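Local structure of zinc chaperone AztD (Citrobacter koseri, 6CMK) at residues A356-N360 against K361-T365; V50-L54 against D55-L59; S71-S75 against G76-F80. The protein acts as a periplasmic zinc chaperone that hands one zinc ion directly to the solute-binding protein AztC, without forming a stable complex with it. All coordinates share one frame; numbering follows the deposited sequence.

How the contacts relate
Each contact is the turn end of a beta hairpin in this propeller, and three successive blades are represented. Contact 1 joins the first two strands of the last blade before ring closure; contact 2 joins the outer two strands of the closing blade, whose other strands come from both ends of the chain; contact 3 opens the blade after it. Contacts 1 and 3 are largely buried, whereas contact 2, with its centre about 21 Å from the chain centre, is partly open to solvent. Chemistry follows place: apolar and aromatic in contact 1, carboxylate-rich in contact 2, hydroxyl and guanidinium in contact 3. Contacts 1 and 2 touch each other; contact 3 touches neither.

Contact 1. Residues A356-N360 against K361-T365; sequences AVADN and KIYVT
A356 to A358 run antiparallel to K361 to Y363 in a tight two-residue beta hairpin of the propeller, the strand axes 4.7 Å apart and at 150°, with D359 and N360 at the corners of a type II' turn. Two pairs of backbone bonds lock the register. A356 N gives to Y363 O at 2.8 Å and Y363 N returns a bond to A356 O, also at 2.8 Å. Nearer the turn, A358 N reaches K361 O at 3.0 Å, and K361 N closes the loop on A358 O at 2.9 Å. V357 and I362 form the non-hydrogen-bonded pair between them, their side chains on the face opposite that of A356, A358, K361 and Y363.

On the Y363 face the phenol ring leans back over the first strand. With CG beside its own backbone N (chi1 -59°), the ring brings CE1 to 3.6 Å from A358 CB, while A356 O lies near the ring plane at its edge. The hydroxyl leaves the hairpin and bonds to A53 O in the adjoining blade. K361 runs out extended on the same face, and its NZ makes a weak bond to L54 O. I395 and A397 of strand 392-403 cover the alanines, so this face packs against the ring-closing blade.

The turn is held from outside by R309, whose NH2 bonds D359 O and whose NH1 bonds N360 OD1. D359 also packs against H347 of the second subunit. On the opposite face, I362 CG2 sits 3.8 Å from A356 O, and V357, its CG1 anti to the backbone N (chi1 -176°), lays that methyl 3.5 Å from K361 O.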
loop_
_atom_site.group_PDB
_atom_site.type_symbol
_atom_site.label_atom_id
_atom_site.label_comp_id
_atom_site.label_asym_id
_atom_site.label_seq_id
_atom_site.Cartn_x
_atom_site.Cartn_y
_atom_site.Cartn_z
ATOM N N ALA B 356 -0.669 16.024 14.267
ATOM C CA ALA B 356 -0.134 15.004 13.366
ATOM C C ALA B 356 -0.060 13.667 14.091
ATOM O O ALA B 356 -0.086 13.601 15.317
ATOM C CB ALA B 356 1.261 15.367 12.832
ATOM N N VAL B 357 0.045 12.588 13.312
ATOM C CA VAL B 357 0.171 11.239 13.863
ATOM C C VAL B 357 1.386 10.565 13.241
ATOM O O VAL B 357 1.551 10.589 12.019
ATOM C CB VAL B 357 -1.088 10.388 13.603
ATOM C CG1 VAL B 357 -0.949 9.028 14.292
ATOM C CG2 VAL B 357 -2.341 11.097 14.088
ATOM N N ALA B 358 2.221 9.947 14.079
ATOM C CA ALA B 358 3.361 9.166 13.616
ATOM C C ALA B 358 3.494 7.938 14.501
ATOM O O ALA B 358 3.535 8.061 15.728
ATOM C CB ALA B 358 4.666 9.969 13.651
ATOM N N ASP B 359 3.565 6.762 13.871
ATOM C CA ASP B 359 3.755 5.483 14.566
ATOM C C ASP B 359 2.641 5.354 15.603
ATOM O O ASP B 359 1.459 5.400 15.228
ATOM C CB ASP B 359 5.183 5.422 15.119
ATOM C CG ASP B 359 5.647 4.005 15.386
ATOM O OD1 ASP B 359 5.047 3.062 14.828
ATOM O OD2 ASP B 359 6.610 3.832 16.159
ATOM N N ASN B 360 2.953 5.208 16.884
ATOM C CA ASN B 360 1.929 5.044 17.908
ATOM C C ASN B 360 1.796 6.291 18.776
ATOM O O ASN B 360 1.432 6.207 19.950
ATOM C CB ASN B 360 2.246 3.815 18.753
ATOM C CG ASN B 360 2.258 2.542 17.923
ATOM O OD1 ASN B 360 1.554 2.437 16.909
ATOM N ND2 ASN B 360 3.067 1.572 18.338
ATOM N N LYS B 361 2.080 7.454 18.195
ATOM C CA LYS B 361 2.079 8.712 18.919
ATOM C C LYS B 361 1.274 9.760 18.164
ATOM O O LYS B 361 1.207 9.762 16.926
ATOM C CB LYS B 361 3.505 9.229 19.139
ATOM C CG LYS B 361 4.313 8.387 20.095
ATOM C CD LYS B 361 5.767 8.807 20.090
ATOM C CE LYS B 361 6.516 8.238 21.282
ATOM N NZ LYS B 361 7.860 8.860 21.440
ATOM N N ILE B 362 0.685 10.661 18.938
ATOM C CA ILE B 362 -0.035 11.820 18.436
ATOM C C ILE B 362 0.736 13.066 18.844
ATOM O O ILE B 362 1.236 13.157 19.973
ATOM C CB ILE B 362 -1.474 11.872 18.982
ATOM C CG1 ILE B 362 -2.226 10.575 18.650
ATOM C CG2 ILE B 362 -2.212 13.069 18.386
ATOM C CD1 ILE B 362 -3.518 10.431 19.432
ATOM N N TYR B 363 0.835 14.017 17.922
ATOM C CA TYR B 363 1.638 15.224 18.097
ATOM C C TYR B 363 0.744 16.443 17.935
ATOM O O TYR B 363 0.015 16.556 16.946
ATOM C CB TYR B 363 2.789 15.281 17.086
ATOM C CG TYR B 363 3.714 14.111 17.196
ATOM C CD1 TYR B 363 3.368 12.882 16.645
ATOM C CD2 TYR B 363 4.911 14.209 17.893
ATOM C CE1 TYR B 363 4.193 11.792 16.775
ATOM C CE2 TYR B 363 5.750 13.113 18.017
ATOM C CZ TYR B 363 5.377 11.913 17.445
ATOM O OH TYR B 363 6.199 10.804 17.563
ATOM N N VAL B 364 0.805 17.353 18.903
ATOM C CA VAL B 364 -0.023 18.551 18.899
ATOM C C VAL B 364 0.898 19.744 19.075
ATOM O O VAL B 364 1.585 19.852 20.098
ATOM C CB VAL B 364 -1.089 18.525 20.012
ATOM C CG1 VAL B 364 -1.899 19.819 19.989
ATOM C CG2 VAL B 364 -2.006 17.319 19.856
ATOM N N THR B 365 0.920 20.639 18.090
ATOM C CA THR B 365 1.730 21.833 18.237
ATOM C C THR B 365 1.055 22.794 19.203
ATOM O O THR B 365 -0.174 22.883 19.269
ATOM C CB THR B 365 1.967 22.518 16.896
ATOM O OG1 THR B 365 0.716 22.888 16.298
ATOM C CG2 THR B 365 2.726 21.592 15.959
#

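Contact 2. Residues V50-L54 against D55-L59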
loop_
_atom_site.group_PDB
_atom_site.type_symbol
_atom_site.label_atom_id
_atom_site.label_comp_id
_atom_site.label_asym_id
_atom_site.label_seq_id
_atom_site.Cartn_x
_atom_site.Cartn_y
_atom_site.Cartn_z
ATOM N N VAL B 50 12.595 19.954 10.719
ATOM C CA VAL B 50 12.426 18.510 10.581
ATOM C C VAL B 50 12.913 17.885 11.873
ATOM O O VAL B 50 14.026 18.175 12.323
ATOM C CB VAL B 50 13.201 17.937 9.380
ATOM C CG1 VAL B 50 12.813 16.458 9.150
ATOM C CG2 VAL B 50 12.951 18.767 8.129
ATOM N N ILE B 51 12.084 17.036 12.460
ATOM C CA ILE B 51 12.350 16.457 13.767
ATOM C C ILE B 51 12.129 14.960 13.663
ATOM O O ILE B 51 11.193 14.509 12.998
ATOM C CB ILE B 51 11.443 17.098 14.835
ATOM C CG1 ILE B 51 11.883 18.560 15.030
ATOM C CG2 ILE B 51 11.461 16.313 16.155
ATOM C CD1 ILE B 51 11.214 19.289 16.172
ATOM N N ASP B 52 13.010 14.195 14.298
ATOM C CA ASP B 52 12.796 12.760 14.436
ATOM C C ASP B 52 11.612 12.532 15.367
ATOM O O ASP B 52 11.651 12.923 16.535
ATOM C CB ASP B 52 14.060 12.095 14.977
ATOM C CG ASP B 52 13.966 10.577 15.015
ATOM O OD1 ASP B 52 12.855 10.011 15.137
ATOM O OD2 ASP B 52 15.028 9.936 14.921
ATOM N N ALA B 53 10.550 11.922 14.844
ATOM C CA ALA B 53 9.322 11.794 15.624
ATOM C C ALA B 53 9.503 10.868 16.819
ATOM O O ALA B 53 8.780 10.990 17.813
ATOM C CB ALA B 53 8.186 11.274 14.745
ATOM N N LEU B 54 10.441 9.926 16.739
ATOM C CA LEU B 54 10.520 8.892 17.764
ATOM C C LEU B 54 11.257 9.365 19.018
ATOM O O LEU B 54 10.980 8.863 20.113
ATOM C CB LEU B 54 11.170 7.638 17.167
ATOM C CG LEU B 54 10.556 7.169 15.835
ATOM C CD1 LEU B 54 11.156 5.846 15.377
ATOM C CD2 LEU B 54 9.033 7.048 15.900
ATOM N N ASP B 55 12.172 10.329 18.900
ATOM C CA ASP B 55 12.863 10.854 20.075
ATOM C C ASP B 55 12.985 12.373 20.101
ATOM O O ASP B 55 13.550 12.913 21.058
ATOM C CB ASP B 55 14.268 10.237 20.196
ATOM C CG ASP B 55 15.182 10.635 19.058
ATOM O OD1 ASP B 55 14.753 11.405 18.174
ATOM O OD2 ASP B 55 16.342 10.181 19.054
ATOM N N GLY B 56 12.496 13.077 19.087
ATOM C CA GLY B 56 12.410 14.516 19.159
ATOM C C GLY B 56 13.656 15.288 18.795
ATOM O O GLY B 56 13.669 16.510 18.978
ATOM N N ASP B 57 14.700 14.653 18.270
ATOM C CA ASP B 57 15.889 15.447 18.004
ATOM C C ASP B 57 15.807 16.094 16.623
ATOM O O ASP B 57 15.099 15.634 15.717
ATOM C CB ASP B 57 17.183 14.635 18.165
ATOM C CG ASP B 57 17.286 13.461 17.215
ATOM O OD1 ASP B 57 16.406 13.296 16.349
ATOM O OD2 ASP B 57 18.271 12.700 17.342
ATOM N N LYS B 58 16.511 17.212 16.499
ATOM C CA LYS B 58 16.409 18.073 15.332
ATOM C C LYS B 58 17.263 17.499 14.209
ATOM O O LYS B 58 18.465 17.278 14.384
ATOM C CB LYS B 58 16.859 19.490 15.687
ATOM C CG LYS B 58 16.284 20.042 16.993
ATOM C CD LYS B 58 14.843 20.504 16.844
ATOM C CE LYS B 58 14.757 21.865 16.163
ATOM N NZ LYS B 58 13.348 22.264 15.891
ATOM N N LEU B 59 16.642 17.243 13.064
ATOM C CA LEU B 59 17.356 16.731 11.906
ATOM C C LEU B 59 17.755 17.821 10.926
ATOM O O LEU B 59 18.815 17.716 10.297
ATOM C CB LEU B 59 16.494 15.692 11.180
ATOM C CG LEU B 59 16.591 14.224 11.599
ATOM C CD1 LEU B 59 16.878 14.042 13.083
ATOM C CD2 LEU B 59 15.298 13.507 11.209
#
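I51 and K58 form a non-hydrogen-bonded antiparallel pair in a beta hairpin at the outer edge of the propeller blade that closes the ring, flanked by the bonds L59 N to V50 O and D52 N to D57 O (2.9 Å). The strands are joined by the loop A53 to D57, and G56 N reaches back to D52 O at 2.7 Å, drawing the loop in.

In the packed part, I51 points CG2 at the G56 backbone, 3.6 Å from its carbonyl C, and on the other face L59 brings CD1 to 3.9 Å from D52 CB. I51 also touches I40 and V388. K58 is exposed; bent at chi2 and chi3, its aliphatic part crosses the other branch of I51 and NZ stands 3.7 Å from I51 CD1.

The solvent side is a cluster of three acids. D52 CG lies anti to the backbone N (chi1 -174°), which lets OD1 accept from L54 N in an Asx turn; D55 OD1 makes a second Asx turn, met by D57 N from above its carboxylate plane. D52 and D55 cross at about a right angle, with D52 OD2 3.6 Å from D55 OD1. Such crowding of negative charge may raise the affinity of these groups for protons. D57 OD1 comes to 3.0 Å from D52 CB.

Contact 3. Residues S71-S75 against G76-F80; sequences SRSES and GATIF
S71 and F80 exchange two backbone bonds: F80 N to S71 O is the shorter and straighter (2.8 Å, 172°), and S71 N to F80 O returns it. Past the non-hydrogen-bonded pair R72 and I79, S73 N bonds T78 O at 3.0 Å. The strands of this hairpin then part into a polar loop that begins with a beta turn from S73 to G76. S73 O is gripped twice, by R72 NE at 2.9 Å and by G76 N, which arrive from opposite faces of its carbonyl plane. R72 bends at chi3 (-76°) to bring its guanidinium over the loop, where NH2 also bonds E74 O from above the carbonyl plane and NH1 goes on to A397 O. S75 OG, turned back over its own backbone by a chi1 of 77°, accepts from A77 N at 3.0 Å in an ST turn.

Around this network the packing is close. G76, with positive phi and only hydrogens on CA, lets R72 NH2 come to 3.5 Å from that CA. S73 CB lies 3.3 Å from T78 OG1. I79 curls CD1 back to 3.9 Å from R72 CB, and the F80 ring meets F127 of the next blade.

The buried hydroxyls of S73 and T78 share one carboxylate oxygen, E149 OE2, at the start of helix 149-153, while a single arginine ties two loop carbonyls to strand 392-403. The polar groups thereby bind the loop to that helix and strand; at the other end of the hairpin the side chain of S71 lies about 8 Å from that of H126, a ligand of the first high-affinity zinc site.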
loop_
_atom_site.group_PDB
_atom_site.type_symbol
_atom_site.label_atom_id
_atom_site.label_comp_id
_atom_site.label_asym_id
_atom_site.label_seq_id
_atom_site.Cartn_x
_atom_site.Cartn_y
_atom_site.Cartn_z
ATOM N N SER B 71 2.159 19.933 3.096
ATOM C CA SER B 71 1.478 18.742 2.618
ATOM C C SER B 71 2.508 17.656 2.348
ATOM O O SER B 71 3.620 17.934 1.889
ATOM C CB SER B 71 0.678 19.006 1.333
ATOM O OG SER B 71 -0.409 19.884 1.552
ATOM N N ARG B 72 2.120 16.412 2.611
ATOM C CA ARG B 72 2.950 15.266 2.282
ATOM C C ARG B 72 2.364 14.528 1.091
ATOM O O ARG B 72 1.161 14.574 0.835
ATOM C CB ARG B 72 3.074 14.288 3.459
ATOM C CG ARG B 72 1.755 13.716 3.958
ATOM C CD ARG B 72 1.963 12.450 4.786
ATOM N NE ARG B 72 2.267 11.285 3.950
ATOM C CZ ARG B 72 2.571 10.084 4.434
ATOM N NH1 ARG B 72 2.626 9.882 5.744
ATOM N NH2 ARG B 72 2.814 9.074 3.612
ATOM N N SER B 73 3.237 13.828 0.375
ATOM C CA SER B 73 2.798 12.917 -0.666
ATOM C C SER B 73 2.295 11.623 -0.045
ATOM O O SER B 73 2.604 11.296 1.102
ATOM C CB SER B 73 3.936 12.596 -1.626
ATOM O OG SER B 73 4.912 11.811 -0.966
ATOM N N GLU B 74 1.514 10.880 -0.825
ATOM C CA GLU B 74 1.058 9.569 -0.365
ATOM C C GLU B 74 2.232 8.643 -0.067
ATOM O O GLU B 74 2.219 7.923 0.942
ATOM C CB GLU B 74 0.124 8.947 -1.403
ATOM C CG GLU B 74 -1.215 9.645 -1.499
ATOM C CD GLU B 74 -2.230 8.916 -2.344
ATOM O OE1 GLU B 74 -1.839 8.239 -3.326
ATOM O OE2 GLU B 74 -3.435 9.029 -2.018
ATOM N N SER B 75 3.250 8.633 -0.934
ATOM C CA SER B 75 4.418 7.794 -0.700
ATOM C C SER B 75 5.186 8.224 0.535
ATOM O O SER B 75 5.972 7.430 1.063
ATOM C CB SER B 75 5.369 7.838 -1.897
ATOM O OG SER B 75 6.113 9.047 -1.911
ATOM N N GLY B 76 5.008 9.478 0.967
ATOM C CA GLY B 76 5.784 10.070 2.031
ATOM C C GLY B 76 7.185 10.497 1.650
ATOM O O GLY B 76 7.933 10.948 2.525
ATOM N N ALA B 77 7.573 10.373 0.382
ATOM C CA ALA B 77 8.937 10.706 0.010
ATOM C C ALA B 77 9.138 12.205 -0.173
ATOM O O ALA B 77 10.280 12.670 -0.127
ATOM C CB ALA B 77 9.339 9.971 -1.272
ATOM N N THR B 78 8.065 12.976 -0.368
ATOM C CA THR B 78 8.191 14.414 -0.569
ATOM C C THR B 78 7.226 15.163 0.332
ATOM O O THR B 78 6.123 14.686 0.618
ATOM C CB THR B 78 7.940 14.808 -2.029
ATOM O OG1 THR B 78 6.631 14.400 -2.430
ATOM C CG2 THR B 78 8.979 14.167 -2.934
ATOM N N ILE B 79 7.695 16.323 0.797
ATOM C CA ILE B 79 6.945 17.301 1.568
ATOM C C ILE B 79 6.912 18.572 0.737
ATOM O O ILE B 79 7.952 19.006 0.236
ATOM C CB ILE B 79 7.612 17.598 2.927
ATOM C CG1 ILE B 79 7.903 16.321 3.714
ATOM C CG2 ILE B 79 6.778 18.586 3.733
ATOM C CD1 ILE B 79 6.691 15.548 4.069
ATOM N N PHE B 80 5.739 19.163 0.588
ATOM C CA PHE B 80 5.600 20.419 -0.135
ATOM C C PHE B 80 5.232 21.531 0.834
ATOM O O PHE B 80 4.398 21.345 1.724
ATOM C CB PHE B 80 4.568 20.286 -1.255
ATOM C CG PHE B 80 5.034 19.395 -2.374
ATOM C CD1 PHE B 80 4.934 18.026 -2.264
ATOM C CD2 PHE B 80 5.606 19.929 -3.512
ATOM C CE1 PHE B 80 5.381 17.199 -3.289
ATOM C CE2 PHE B 80 6.055 19.110 -4.535
ATOM C CZ PHE B 80 5.939 17.741 -4.417
#